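Local coordinates for glutaminase 1 (Escherichia coli, PDB 1U60), which catalyses the hydrolysis of L-glutamine to L-glutamate and ammonium, working as a homotetramer, at residues A[52-55]-A[56-60]; A[98-101]-A[102-105]; A[128-131]-A[132-136]; A[160-163]-A[164-167]. All coordinates share one frame; numbering follows the deposited sequence.

Contact 1 (A[52-55]-A[56-60]). With EDO (1,2-ethanediol), chain I.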
ATOM      1  N   VAL A  52      -3.801  22.129  18.044  1.00  9.36           N
ATOM      2  CA  VAL A  52      -4.325  22.402  16.719  1.00 10.00           C
ATOM      3  C   VAL A  52      -3.553  23.551  16.117  1.00  9.46           C
ATOM      4  O   VAL A  52      -3.403  24.586  16.764  1.00 10.64           O
ATOM      5  CB  VAL A  52      -5.829  22.796  16.749  1.00  9.56           C
ATOM      6  CG1 VAL A  52      -6.317  23.113  15.359  1.00 11.32           C
ATOM      7  CG2 VAL A  52      -6.658  21.699  17.369  1.00 11.18           C
ATOM      8  N   TYR A  53      -3.081  23.382  14.889  1.00 10.43           N
ATOM      9  CA  TYR A  53      -2.304  24.386  14.160  1.00 11.08           C
ATOM     10  C   TYR A  53      -2.884  24.472  12.760  1.00 11.33           C
ATOM     11  O   TYR A  53      -3.044  23.436  12.096  1.00 11.38           O
ATOM     12  CB  TYR A  53      -0.829  23.997  14.037  1.00 11.19           C
ATOM     13  CG  TYR A  53      -0.227  23.713  15.370  1.00 12.76           C
ATOM     14  CD1 TYR A  53       0.244  24.762  16.181  1.00 14.68           C
ATOM     15  CD2 TYR A  53      -0.229  22.418  15.898  1.00 11.38           C
ATOM     16  CE1 TYR A  53       0.723  24.513  17.481  1.00 15.42           C
ATOM     17  CE2 TYR A  53       0.255  22.170  17.164  1.00 12.70           C
ATOM     18  CZ  TYR A  53       0.739  23.205  17.949  1.00 13.64           C
ATOM     19  OH  TYR A  53       1.193  22.942  19.211  1.00 15.58           O
ATOM     20  N   SER A  54      -3.169  25.668  12.272  1.00 10.37           N
ATOM     21  CA  SER A  54      -3.695  25.768  10.909  1.00 10.05           C
ATOM     22  C   SER A  54      -3.322  27.043  10.205  1.00  9.50           C
ATOM     23  O   SER A  54      -2.828  27.977  10.823  1.00  9.42           O
ATOM     24  CB  SER A  54      -5.208  25.595  10.920  1.00 10.45           C
ATOM     25  OG  SER A  54      -5.860  26.807  11.290  1.00 11.70           O
ATOM     26  N   ALA A  55      -3.557  27.045   8.902  1.00  9.05           N
ATOM     27  CA  ALA A  55      -3.339  28.187   8.028  1.00  8.58           C
ATOM     28  C   ALA A  55      -4.379  28.164   6.949  1.00  9.57           C
ATOM     29  O   ALA A  55      -4.875  27.095   6.554  1.00  8.74           O
ATOM     30  CB  ALA A  55      -1.920  28.121   7.383  1.00  8.71           C
ATOM     31  N   GLY A  56      -4.767  29.349   6.479  1.00  9.14           N
ATOM     32  CA  GLY A  56      -5.765  29.471   5.451  1.00  9.55           C
ATOM     33  C   GLY A  56      -7.172  29.403   5.960  1.00  9.15           C
ATOM     34  O   GLY A  56      -7.461  29.666   7.149  1.00 10.23           O
ATOM     35  N   ASP A  57      -8.056  28.992   5.056  1.00  9.74           N
ATOM     36  CA  ASP A  57      -9.504  28.969   5.246  1.00  9.64           C
ATOM     37  C   ASP A  57      -9.961  27.737   6.053  1.00  9.08           C
ATOM     38  O   ASP A  57     -10.817  26.993   5.641  1.00  8.97           O
ATOM     39  CB  ASP A  57     -10.193  28.950   3.876  1.00  9.70           C
ATOM     40  CG  ASP A  57      -9.829  30.154   3.017  1.00 13.95           C
ATOM     41  OD1 ASP A  57     -10.339  31.258   3.338  1.00  9.42           O
ATOM     42  OD2 ASP A  57      -9.069  30.073   2.017  1.00  8.89           O
ATOM     43  N   SER A  58      -9.359  27.537   7.200  1.00  8.79           N
ATOM     44  CA  SER A  58      -9.448  26.283   7.913  1.00  9.56           C
ATOM     45  C   SER A  58     -10.777  26.021   8.651  1.00  9.70           C
ATOM     46  O   SER A  58     -10.990  24.908   9.137  1.00 10.10           O
ATOM     47  CB  SER A  58      -8.264  26.168   8.871  1.00  9.94           C
ATOM     48  OG  SER A  58      -8.306  27.184   9.864  1.00 10.46           O
ATOM     49  N   ASP A  59     -11.630  27.041   8.764  1.00  8.57           N
ATOM     50  CA  ASP A  59     -12.999  26.871   9.265  1.00  8.67           C
ATOM     51  C   ASP A  59     -14.048  26.590   8.175  1.00  9.12           C
ATOM     52  O   ASP A  59     -15.177  26.239   8.494  1.00  9.33           O
ATOM     53  CB  ASP A  59     -13.416  28.132  10.037  1.00  8.29           C
ATOM     54  CG  ASP A  59     -14.681  27.940  10.824  1.00 11.43           C
ATOM     55  OD1 ASP A  59     -14.638  27.195  11.839  1.00 12.44           O
ATOM     56  OD2 ASP A  59     -15.755  28.480  10.499  1.00 12.81           O
ATOM     57  N   TYR A  60     -13.688  26.773   6.899  1.00  9.38           N
ATOM     58  CA  TYR A  60     -14.628  26.655   5.799  1.00  8.90           C
ATOM     59  C   TYR A  60     -15.065  25.204   5.637  1.00  8.84           C
ATOM     60  O   TYR A  60     -14.203  24.342   5.425  1.00  8.95           O
ATOM     61  CB  TYR A  60     -14.012  27.149   4.504  1.00  8.70           C
ATOM     62  CG  TYR A  60     -15.036  27.276   3.413  1.00  7.92           C
ATOM     63  CD1 TYR A  60     -15.708  28.471   3.210  1.00 13.27           C
ATOM     64  CD2 TYR A  60     -15.338  26.185   2.585  1.00 10.26           C
ATOM     65  CE1 TYR A  60     -16.682  28.593   2.207  1.00 15.68           C
ATOM     66  CE2 TYR A  60     -16.291  26.294   1.563  1.00 11.29           C
ATOM     67  CZ  TYR A  60     -16.958  27.497   1.381  1.00 16.26           C
ATOM     68  OH  TYR A  60     -17.919  27.658   0.377  1.00 20.34           O
TER
HETATM   69  C1  EDO I1217     -12.370  25.662  14.014  1.00 25.95           C
HETATM   70  O1  EDO I1217     -12.363  26.250  12.680  1.00 19.39           O
HETATM   71  C2  EDO I1217     -12.831  24.205  14.003  1.00 25.93           C
HETATM   72  O2  EDO I1217     -14.240  24.004  13.783  1.00 23.35           O
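The Ser58 side chain lies alongside that of Ser54 where the chain folds back at the end of strand 52-56, with Ser58 CB 3.7 Å from Ser54 CB. Ahead of these carbons the hydroxyls meet: Ser54 OG and Ser58 OG are 2.9 Å apart, a hydrogen bond that either group could donate. Each OG stands between its own backbone N and carbonyl carbon (chi1 81° in Ser54, 64° in Ser58), which lifts both hydroxyls to the same side of the reversal.

The backbone makes this meeting possible. Gly56 turns the chain with a positive phi of 82°, and Asp57 then forms the centre of an inverse gamma turn, in which Ser58 N reaches Gly56 O in a weak bond of 2.9 Å. A type I turn follows directly, closed by Tyr60 N on Asp57 O at 3.1 Å. Asp57 OD2 takes the backbone N-H of Ala41, tying the bend to the chain leading into strand 42-47. Further round, Asp59 OD1 accepts from O1 of an ethanediol at 2.6 Å; this molecule, probably left from crystallisation, also bonds to Asn201.

Both serines touch Ile203 of helix 202-213, while Ala55 packs on Tyr15 of helix 4-18. The example is an inverse gamma turn running into a type I beta turn after an outermost strand of the antiparallel sheet, with a Ser-Ser hydrogen bond across it.

Contact 2 (A[98-101]-A[102-105])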
ATOM      1  N   PHE A  98     -12.288   4.880  -9.287  1.00 14.34           N
ATOM      2  CA  PHE A  98     -13.217   4.858  -8.161  1.00 14.64           C
ATOM      3  C   PHE A  98     -14.571   4.193  -8.394  1.00 14.60           C
ATOM      4  O   PHE A  98     -15.170   3.651  -7.454  1.00 14.25           O
ATOM      5  CB  PHE A  98     -13.436   6.298  -7.696  1.00 14.59           C
ATOM      6  CG  PHE A  98     -14.329   7.103  -8.598  1.00 14.82           C
ATOM      7  CD1 PHE A  98     -13.868   7.619  -9.799  1.00 14.55           C
ATOM      8  CD2 PHE A  98     -15.649   7.339  -8.249  1.00 16.45           C
ATOM      9  CE1 PHE A  98     -14.702   8.385 -10.628  1.00 18.40           C
ATOM     10  CE2 PHE A  98     -16.490   8.086  -9.099  1.00 20.09           C
ATOM     11  CZ  PHE A  98     -16.007   8.604 -10.279  1.00 17.94           C
ATOM     12  N   ASN A  99     -15.049   4.254  -9.634  1.00 14.55           N
ATOM     13  CA  ASN A  99     -16.362   3.754 -10.003  1.00 15.10           C
ATOM     14  C   ASN A  99     -16.335   2.586 -10.996  1.00 14.40           C
ATOM     15  O   ASN A  99     -17.317   2.304 -11.675  1.00 13.62           O
ATOM     16  CB  ASN A  99     -17.153   4.922 -10.599  1.00 15.51           C
ATOM     17  CG  ASN A  99     -16.519   5.447 -11.896  1.00 18.09           C
ATOM     18  OD1 ASN A  99     -15.397   5.066 -12.266  1.00 20.57           O
ATOM     19  ND2 ASN A  99     -17.270   6.310 -12.617  1.00 21.61           N
ATOM     20  N   SER A 100     -15.200   1.896 -11.066  1.00 15.50           N
ATOM     21  CA  SER A 100     -14.988   0.892 -12.093  1.00 15.64           C
ATOM     22  C   SER A 100     -15.821  -0.351 -11.930  1.00 16.10           C
ATOM     23  O   SER A 100     -15.657  -1.102 -10.947  1.00 16.26           O
ATOM     24  CB  SER A 100     -13.524   0.464 -12.128  1.00 16.41           C
ATOM     25  OG  SER A 100     -13.422  -0.569 -13.114  1.00 17.68           O
ATOM     26  N   VAL A 101     -16.722  -0.617 -12.882  1.00 16.73           N
ATOM     27  CA  VAL A 101     -17.428  -1.900 -12.913  1.00 17.23           C
ATOM     28  C   VAL A 101     -16.607  -3.044 -13.544  1.00 16.65           C
ATOM     29  O   VAL A 101     -16.911  -4.201 -13.304  1.00 17.79           O
ATOM     30  CB  VAL A 101     -18.893  -1.802 -13.533  1.00 18.28           C
ATOM     31  CG1 VAL A 101     -19.742  -0.750 -12.751  1.00 19.46           C
ATOM     32  CG2 VAL A 101     -18.907  -1.516 -15.011  1.00 18.59           C
ATOM     33  N   ILE A 102     -15.600  -2.722 -14.358  1.00 17.86           N
ATOM     34  CA  ILE A 102     -14.669  -3.733 -14.867  1.00 17.07           C
ATOM     35  C   ILE A 102     -14.012  -4.420 -13.659  1.00 17.30           C
ATOM     36  O   ILE A 102     -13.972  -5.656 -13.568  1.00 15.37           O
ATOM     37  CB  ILE A 102     -13.613  -3.108 -15.783  1.00 17.94           C
ATOM     38  CG1 ILE A 102     -14.248  -2.568 -17.086  1.00 20.31           C
ATOM     39  CG2 ILE A 102     -12.534  -4.149 -16.137  1.00 18.63           C
ATOM     40  CD1 ILE A 102     -13.225  -1.888 -18.026  1.00 22.12           C
ATOM     41  N   ALA A 103     -13.591  -3.607 -12.679  1.00 16.85           N
ATOM     42  CA  ALA A 103     -13.032  -4.140 -11.446  1.00 16.71           C
ATOM     43  C   ALA A 103     -13.914  -5.210 -10.817  1.00 17.27           C
ATOM     44  O   ALA A 103     -13.437  -6.280 -10.407  1.00 17.12           O
ATOM     45  CB  ALA A 103     -12.799  -2.998 -10.416  1.00 17.29           C
ATOM     46  N   LEU A 104     -15.200  -4.929 -10.690  1.00 17.40           N
ATOM     47  CA  LEU A 104     -16.090  -5.877 -10.115  1.00 17.62           C
ATOM     48  C   LEU A 104     -16.147  -7.144 -10.929  1.00 19.23           C
ATOM     49  O   LEU A 104     -16.029  -8.223 -10.385  1.00 18.79           O
ATOM     50  CB  LEU A 104     -17.513  -5.309 -10.012  1.00 17.71           C
ATOM     51  CG  LEU A 104     -17.751  -4.262  -8.937  1.00 16.59           C
ATOM     52  CD1 LEU A 104     -19.123  -3.629  -9.055  1.00 17.81           C
ATOM     53  CD2 LEU A 104     -17.640  -4.868  -7.550  1.00 17.16           C
ATOM     54  N   GLU A 105     -16.342  -7.017 -12.235  1.00 20.37           N
ATOM     55  CA  GLU A 105     -16.636  -8.211 -13.036  1.00 22.28           C
ATOM     56  C   GLU A 105     -15.416  -9.096 -13.108  1.00 22.51           C
ATOM     57  O   GLU A 105     -15.546 -10.320 -13.165  1.00 23.35           O
ATOM     58  CB  GLU A 105     -17.185  -7.816 -14.433  1.00 23.24           C
ATOM     59  CG  GLU A 105     -18.684  -8.051 -14.543  1.00 24.84           C
ATOM     60  CD  GLU A 105     -19.224  -8.374 -15.950  1.00 28.84           C
ATOM     61  OE1 GLU A 105     -18.476  -8.515 -16.969  1.00 26.32           O
ATOM     62  OE2 GLU A 105     -20.481  -8.485 -16.048  1.00 28.28           O
TER
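Ser100 OG is approached by two backbone nitrogens from the first turn of helix 101-106. Ala103 N donates to Ser100 OG at 3.1 Å, almost straight, with an N-H...acceptor angle of 169°; Ile102 N is 3.3 Å from the same oxygen. What brings the hydroxyl over the start of the helix is its first torsion: OG swings opposite the backbone N (chi1 177°), beside the carbonyl carbon from which the helix sets out.

Carbon contacts follow the polar one. Ala103 CB comes to 3.9 Å from Ser100 CB and to 3.5 Å from Ser100 O, so the small methyl sits close against the capping residue. With Val101 as acceptor, regular i to i+4 bonding takes over: Glu105 N donates to Val101 O at 3.1 Å, with the donor tilted 23° from the carbonyl plane. Leu104 CB rests 3.5 Å from that same oxygen, Val101 O.

The neighbouring apolar groups dock the short helix. Val101 packs on His167, Ile171 and Leu174 of helix 166-178, and Leu104 reaches Leu174 as well as Ala118 of helix 117-126. At the other end of the segment, Phe98 touches Tyr244 and Asn117, both predicted to bind substrate. The arrangement is a serine N-cap with its side-chain bond to the third residue of the helix, set at the junction between a loop leading past the probable substrate pocket and helix 101-106.

Contact 3 (A[128-131]-A[132-136])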
ATOM      1  N   ASN A 128     -24.291  -2.679  11.378  1.00 13.88           N
ATOM      2  CA  ASN A 128     -25.458  -3.183  12.125  1.00 14.86           C
ATOM      3  C   ASN A 128     -26.569  -2.106  12.137  1.00 14.40           C
ATOM      4  O   ASN A 128     -26.334  -0.934  12.434  1.00 14.91           O
ATOM      5  CB  ASN A 128     -25.076  -3.449  13.601  1.00 15.54           C
ATOM      6  CG  ASN A 128     -24.184  -4.663  13.822  1.00 19.48           C
ATOM      7  OD1 ASN A 128     -23.610  -4.792  14.914  1.00 28.39           O
ATOM      8  ND2 ASN A 128     -24.142  -5.579  12.882  1.00 20.64           N
ATOM      9  N   ALA A 129     -27.786  -2.490  11.804  1.00 15.16           N
ATOM     10  CA  ALA A 129     -28.920  -1.550  11.762  1.00 15.95           C
ATOM     11  C   ALA A 129     -30.217  -2.312  11.601  1.00 17.02           C
ATOM     12  O   ALA A 129     -30.298  -3.224  10.774  1.00 17.39           O
ATOM     13  CB  ALA A 129     -28.792  -0.585  10.579  1.00 15.07           C
ATOM     14  N   GLU A 130     -31.240  -1.890  12.331  1.00 18.42           N
ATOM     15  CA  GLU A 130     -32.575  -2.500  12.238  1.00 19.61           C
ATOM     16  C   GLU A 130     -33.367  -1.965  11.073  1.00 18.93           C
ATOM     17  O   GLU A 130     -34.298  -2.618  10.606  1.00 19.03           O
ATOM     18  CB  GLU A 130     -33.369  -2.179  13.509  1.00 20.38           C
ATOM     19  CG  GLU A 130     -32.789  -2.862  14.715  1.00 25.80           C
ATOM     20  CD  GLU A 130     -33.305  -4.271  14.846  1.00 34.15           C
ATOM     21  OE1 GLU A 130     -34.368  -4.439  15.507  1.00 39.45           O
ATOM     22  OE2 GLU A 130     -32.670  -5.193  14.266  1.00 38.68           O
ATOM     23  N   ASN A 131     -33.032  -0.752  10.630  1.00 17.43           N
ATOM     24  CA  ASN A 131     -33.731  -0.087   9.519  1.00 16.91           C
ATOM     25  C   ASN A 131     -32.867   1.046   8.949  1.00 15.61           C
ATOM     26  O   ASN A 131     -31.835   1.379   9.531  1.00 15.54           O
ATOM     27  CB  ASN A 131     -35.045   0.503   9.983  1.00 17.33           C
ATOM     28  CG  ASN A 131     -34.874   1.442  11.151  1.00 18.56           C
ATOM     29  OD1 ASN A 131     -34.216   2.490  11.051  1.00 17.81           O
ATOM     30  ND2 ASN A 131     -35.427   1.060  12.277  1.00 20.52           N
ATOM     31  N   VAL A 132     -33.315   1.640   7.857  1.00 14.72           N
ATOM     32  CA  VAL A 132     -32.478   2.576   7.072  1.00 14.33           C
ATOM     33  C   VAL A 132     -32.108   3.826   7.890  1.00 14.47           C
ATOM     34  O   VAL A 132     -30.980   4.321   7.851  1.00 11.75           O
ATOM     35  CB  VAL A 132     -33.128   2.953   5.726  1.00 15.06           C
ATOM     36  CG1 VAL A 132     -34.470   3.635   5.912  1.00 15.11           C
ATOM     37  CG2 VAL A 132     -32.189   3.846   4.900  1.00 15.15           C
ATOM     38  N   GLU A 133     -33.056   4.344   8.666  1.00 13.67           N
ATOM     39  CA  GLU A 133     -32.750   5.545   9.437  1.00 15.28           C
ATOM     40  C   GLU A 133     -31.761   5.299  10.568  1.00 14.53           C
ATOM     41  O   GLU A 133     -30.958   6.181  10.838  1.00 16.22           O
ATOM     42  CB  GLU A 133     -34.008   6.212   9.985  1.00 15.39           C
ATOM     43  CG  GLU A 133     -34.941   6.679   8.855  1.00 18.09           C
ATOM     44  CD  GLU A 133     -34.273   7.641   7.863  1.00 20.29           C
ATOM     45  OE1 GLU A 133     -33.441   8.478   8.337  1.00 17.40           O
ATOM     46  OE2 GLU A 133     -34.602   7.576   6.635  1.00 20.90           O
ATOM     47  N   GLN A 134     -31.830   4.140  11.224  1.00 13.90           N
ATOM     48  CA  GLN A 134     -30.835   3.785  12.219  1.00 12.67           C
ATOM     49  C   GLN A 134     -29.466   3.639  11.548  1.00 12.33           C
ATOM     50  O   GLN A 134     -28.465   4.064  12.125  1.00 11.08           O
ATOM     51  CB  GLN A 134     -31.182   2.487  12.919  1.00 13.73           C
ATOM     52  CG  GLN A 134     -30.153   2.091  13.954  1.00 16.03           C
ATOM     53  CD  GLN A 134     -30.569   0.915  14.813  1.00 18.05           C
ATOM     54  OE1 GLN A 134     -30.885  -0.138  14.294  1.00 17.24           O
ATOM     55  NE2 GLN A 134     -30.479   1.070  16.125  1.00 21.56           N
ATOM     56  N   ARG A 135     -29.452   3.052  10.354  1.00 10.61           N
ATOM     57  CA  ARG A 135     -28.197   2.881   9.613  1.00 10.38           C
ATOM     58  C   ARG A 135     -27.541   4.258   9.429  1.00 10.72           C
ATOM     59  O   ARG A 135     -26.361   4.432   9.686  1.00 10.41           O
ATOM     60  CB  ARG A 135     -28.434   2.192   8.279  1.00  9.22           C
ATOM     61  CG  ARG A 135     -27.153   1.839   7.496  1.00 11.00           C
ATOM     62  CD  ARG A 135     -27.424   1.090   6.170  1.00 10.62           C
ATOM     63  NE  ARG A 135     -28.145  -0.130   6.460  1.00 11.88           N
ATOM     64  CZ  ARG A 135     -27.607  -1.216   6.973  1.00 11.25           C
ATOM     65  NH1 ARG A 135     -26.289  -1.359   7.155  1.00 12.08           N
ATOM     66  NH2 ARG A 135     -28.400  -2.224   7.247  1.00 13.75           N
ATOM     67  N   TRP A 136     -28.348   5.245   9.062  1.00 10.55           N
ATOM     68  CA  TRP A 136     -27.854   6.611   8.804  1.00 10.63           C
ATOM     69  C   TRP A 136     -27.419   7.226  10.110  1.00 10.55           C
ATOM     70  O   TRP A 136     -26.331   7.765  10.210  1.00  9.59           O
ATOM     71  CB  TRP A 136     -28.907   7.466   8.054  1.00 10.82           C
ATOM     72  CG  TRP A 136     -28.584   8.927   8.085  1.00 11.45           C
ATOM     73  CD1 TRP A 136     -29.364   9.957   8.613  1.00 10.78           C
ATOM     74  CD2 TRP A 136     -27.350   9.521   7.707  1.00  9.48           C
ATOM     75  NE1 TRP A 136     -28.682  11.146   8.501  1.00 12.10           N
ATOM     76  CE2 TRP A 136     -27.445  10.914   7.959  1.00  9.98           C
ATOM     77  CE3 TRP A 136     -26.140   9.016   7.178  1.00 10.29           C
ATOM     78  CZ2 TRP A 136     -26.390  11.794   7.696  1.00 10.39           C
ATOM     79  CZ3 TRP A 136     -25.115   9.894   6.916  1.00 11.04           C
ATOM     80  CH2 TRP A 136     -25.236  11.259   7.174  1.00  9.79           C
TER
HETATM   81  O   HOH W   1     -31.613  -2.216   7.785  1.00 27.24           O
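Gln134 CB begins its course 3.6 Å from Asn131 OD1. CG then leaves opposite the backbone N (chi1 180°), and the extended chain carries CD to 3.8 Å from Glu130 N. At the tip, Gln134 OE1 accepts from Glu130 N at 2.7 Å, a short bond lying in the carbonyl plane with an N-H...acceptor angle of 167°. Glu130 CB is 3.3 Å from the same OE1, and the two side chains run side by side in one direction.

A second bond returns the other way: Gln134 N donates to Asn131 OD1 at 2.9 Å, tilted 25° from the amide carbonyl plane. Arg135 N follows onto Asn131 O.

Beyond them, Ala129 CB covers one face of the Arg135 guanidinium, off toward its rim, and also touches Arg135 CB at 3.6 Å. The charged group is held mainly by residues outside this turn, NE in a salt bridge with Glu187 and NH1 on the carbonyls of Ile127 and Thr124; NH2 gives to a water that bonds weakly to Ala129 O. The pattern is an asparagine N-cap related to the capping box, except that the return bond uses the N-H just before the N-cap, at the start of helix 132-147.

Contact 4 (A[160-163]-A[164-167])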
ATOM      1  N   SER A 160     -29.022  16.985  -4.251  1.00 14.63           N
ATOM      2  CA  SER A 160     -28.338  16.945  -5.525  1.00 14.31           C
ATOM      3  C   SER A 160     -27.719  15.587  -5.828  1.00 13.62           C
ATOM      4  O   SER A 160     -27.837  15.047  -6.938  1.00 13.40           O
ATOM      5  CB  SER A 160     -27.243  18.025  -5.583  1.00 14.11           C
ATOM      6  OG  SER A 160     -27.830  19.299  -5.649  1.00 21.32           O
ATOM      7  N   GLU A 161     -27.039  15.032  -4.829  1.00 11.80           N
ATOM      8  CA  GLU A 161     -26.406  13.714  -4.978  1.00 12.21           C
ATOM      9  C   GLU A 161     -27.437  12.608  -5.185  1.00 13.18           C
ATOM     10  O   GLU A 161     -27.211  11.708  -5.985  1.00 13.15           O
ATOM     11  CB  GLU A 161     -25.564  13.414  -3.739  1.00 12.20           C
ATOM     12  CG  GLU A 161     -24.302  14.300  -3.636  1.00 13.19           C
ATOM     13  CD  GLU A 161     -23.142  13.794  -4.460  1.00 15.02           C
ATOM     14  OE1 GLU A 161     -23.334  12.819  -5.230  1.00 17.17           O
ATOM     15  OE2 GLU A 161     -22.028  14.393  -4.403  1.00 14.49           O
ATOM     16  N   GLN A 162     -28.558  12.682  -4.447  1.00 11.98           N
ATOM     17  CA  GLN A 162     -29.577  11.637  -4.424  1.00 13.35           C
ATOM     18  C   GLN A 162     -30.273  11.558  -5.784  1.00 14.06           C
ATOM     19  O   GLN A 162     -30.870  10.515  -6.123  1.00 12.90           O
ATOM     20  CB  GLN A 162     -30.656  11.918  -3.351  1.00 13.77           C
ATOM     21  CG  GLN A 162     -30.299  11.708  -1.855  1.00 12.09           C
ATOM     22  CD  GLN A 162     -30.090  10.265  -1.401  1.00 14.06           C
ATOM     23  OE1 GLN A 162     -30.511   9.297  -2.053  1.00 15.11           O
ATOM     24  NE2 GLN A 162     -29.480  10.127  -0.248  1.00 12.45           N
ATOM     25  N   THR A 163     -30.257  12.689  -6.509  1.00 14.24           N
ATOM     26  CA  THR A 163     -30.991  12.769  -7.778  1.00 15.20           C
ATOM     27  C   THR A 163     -30.091  12.684  -8.979  1.00 15.24           C
ATOM     28  O   THR A 163     -30.570  12.774 -10.122  1.00 16.83           O
ATOM     29  CB  THR A 163     -31.845  14.037  -7.838  1.00 14.96           C
ATOM     30  OG1 THR A 163     -31.037  15.187  -7.610  1.00 15.28           O
ATOM     31  CG2 THR A 163     -32.858  14.058  -6.754  1.00 16.71           C
ATOM     32  N   THR A 164     -28.798  12.473  -8.743  1.00 14.99           N
ATOM     33  CA  THR A 164     -27.826  12.227  -9.806  1.00 15.03           C
ATOM     34  C   THR A 164     -26.975  10.960  -9.701  1.00 14.30           C
ATOM     35  O   THR A 164     -26.017  10.791 -10.479  1.00 15.09           O
ATOM     36  CB  THR A 164     -26.839  13.409  -9.922  1.00 14.84           C
ATOM     37  OG1 THR A 164     -26.184  13.631  -8.657  1.00 16.18           O
ATOM     38  CG2 THR A 164     -27.574  14.706 -10.297  1.00 14.67           C
ATOM     39  N   ASN A 165     -27.234  10.116  -8.721  1.00 13.00           N
ATOM     40  CA  ASN A 165     -26.336   8.993  -8.366  1.00 11.94           C
ATOM     41  C   ASN A 165     -26.673   7.681  -9.072  1.00 10.65           C
ATOM     42  O   ASN A 165     -26.552   6.595  -8.490  1.00 11.35           O
ATOM     43  CB  ASN A 165     -26.338   8.775  -6.849  1.00 10.10           C
ATOM     44  CG  ASN A 165     -27.716   8.371  -6.275  1.00 11.50           C
ATOM     45  OD1 ASN A 165     -27.857   8.080  -5.033  1.00 15.19           O
ATOM     46  ND2 ASN A 165     -28.720   8.301  -7.139  1.00  7.75           N
ATOM     47  N   PHE A 166     -27.100   7.792 -10.322  1.00 11.32           N
ATOM     48  CA  PHE A 166     -27.513   6.624 -11.111  1.00  9.88           C
ATOM     49  C   PHE A 166     -26.454   5.551 -11.245  1.00  8.96           C
ATOM     50  O   PHE A 166     -26.756   4.332 -11.191  1.00  9.18           O
ATOM     51  CB  PHE A 166     -27.980   7.085 -12.503  1.00  9.78           C
ATOM     52  CG  PHE A 166     -28.964   8.243 -12.441  1.00 10.15           C
ATOM     53  CD1 PHE A 166     -30.170   8.089 -11.791  1.00 11.94           C
ATOM     54  CD2 PHE A 166     -28.626   9.488 -12.994  1.00 14.96           C
ATOM     55  CE1 PHE A 166     -31.072   9.158 -11.660  1.00 13.47           C
ATOM     56  CE2 PHE A 166     -29.506  10.559 -12.878  1.00 14.44           C
ATOM     57  CZ  PHE A 166     -30.734  10.396 -12.198  1.00 15.53           C
ATOM     58  N   HIS A 167     -25.200   5.940 -11.414  1.00 10.20           N
ATOM     59  CA  HIS A 167     -24.185   4.943 -11.562  1.00  9.41           C
ATOM     60  C   HIS A 167     -23.946   4.180 -10.230  1.00 10.21           C
ATOM     61  O   HIS A 167     -23.713   2.954 -10.252  1.00 10.14           O
ATOM     62  CB  HIS A 167     -22.929   5.593 -12.125  1.00 11.52           C
ATOM     63  CG  HIS A 167     -21.889   4.625 -12.538  1.00 11.04           C
ATOM     64  ND1 HIS A 167     -21.704   4.221 -13.842  1.00 15.47           N
ATOM     65  CD2 HIS A 167     -20.952   3.990 -11.805  1.00 10.18           C
ATOM     66  CE1 HIS A 167     -20.702   3.361 -13.891  1.00  9.70           C
ATOM     67  NE2 HIS A 167     -20.240   3.185 -12.661  1.00 15.18           N
TER
HETATM   68  O   HOH W   2     -24.163  11.912  -7.717  1.00 22.13           O
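Thr164 OG1 is gripped between Ser160 O and a water, whereas Phe166, exposed, touches the bend chiefly through CZ. The threonine hydroxyl donates to Ser160 O at 2.8 Å and receives a hydrogen from the water, also 2.8 Å from Thr164 OG1. That water donates in turn to Glu161 OE1 at 2.8 Å, so one molecule joins a predicted substrate-binding carboxylate to the bend. Thr164 OG1 reaches back because it lies between the backbone N and the carbonyl carbon (chi1 57°), which turns it toward the preceding helix. Thr163 repeats the theme one residue earlier, its OG1 bonding to Gln159 O.

The backbone bond beside them is less well directed. Thr164 N donates to Glu161 O at 3.3 Å from well above the carbonyl plane, 71° out of it. Against the same oxygen presses Asn165 CB, 3.2 Å from Glu161 O, and this buried residue fills the inside of the bend next to Cys189 of helix 185-195.

On the exposed side, Phe166 CZ approaches Thr163 O obliquely at 3.2 Å, and one ring face has Thr164 C 3.9 Å above it, toward the rim.

Second partners fix the surroundings: Glu161 OE2 is hydrogen-bonded to Tyr29 OH, and Gln162 O accepts from Arg169. Taken together, this is a tight helix-to-helix junction, joining helix 155-162 to helix 166-178, that sets the predicted substrate-binding residues Glu161 and Asn168 on its two arms.

In the fold
The four contacts follow one another along the chain, each a local turn, helix start or helix-to-helix bend. Contact 1 stands apart, on an outermost strand of the five-stranded sheet; its centre is 36 Å from that of contact 2, across the chain's centre. Contacts 2, 3 and 4 belong to the helical part. Contacts 2 and 4, centres 18 Å apart, touch directly: Asn99 O and His167 NE2 are 3.2 Å apart in a probable hydrogen bond. Contact 3 comes within about 8 Å of contact 4 at the nearest atoms, and both border helix 185-195. Since contact 4 holds Glu161 and Phe98 of contact 2 touches Tyr244 and Asn117, all predicted to bind substrate, these two probably help frame the site.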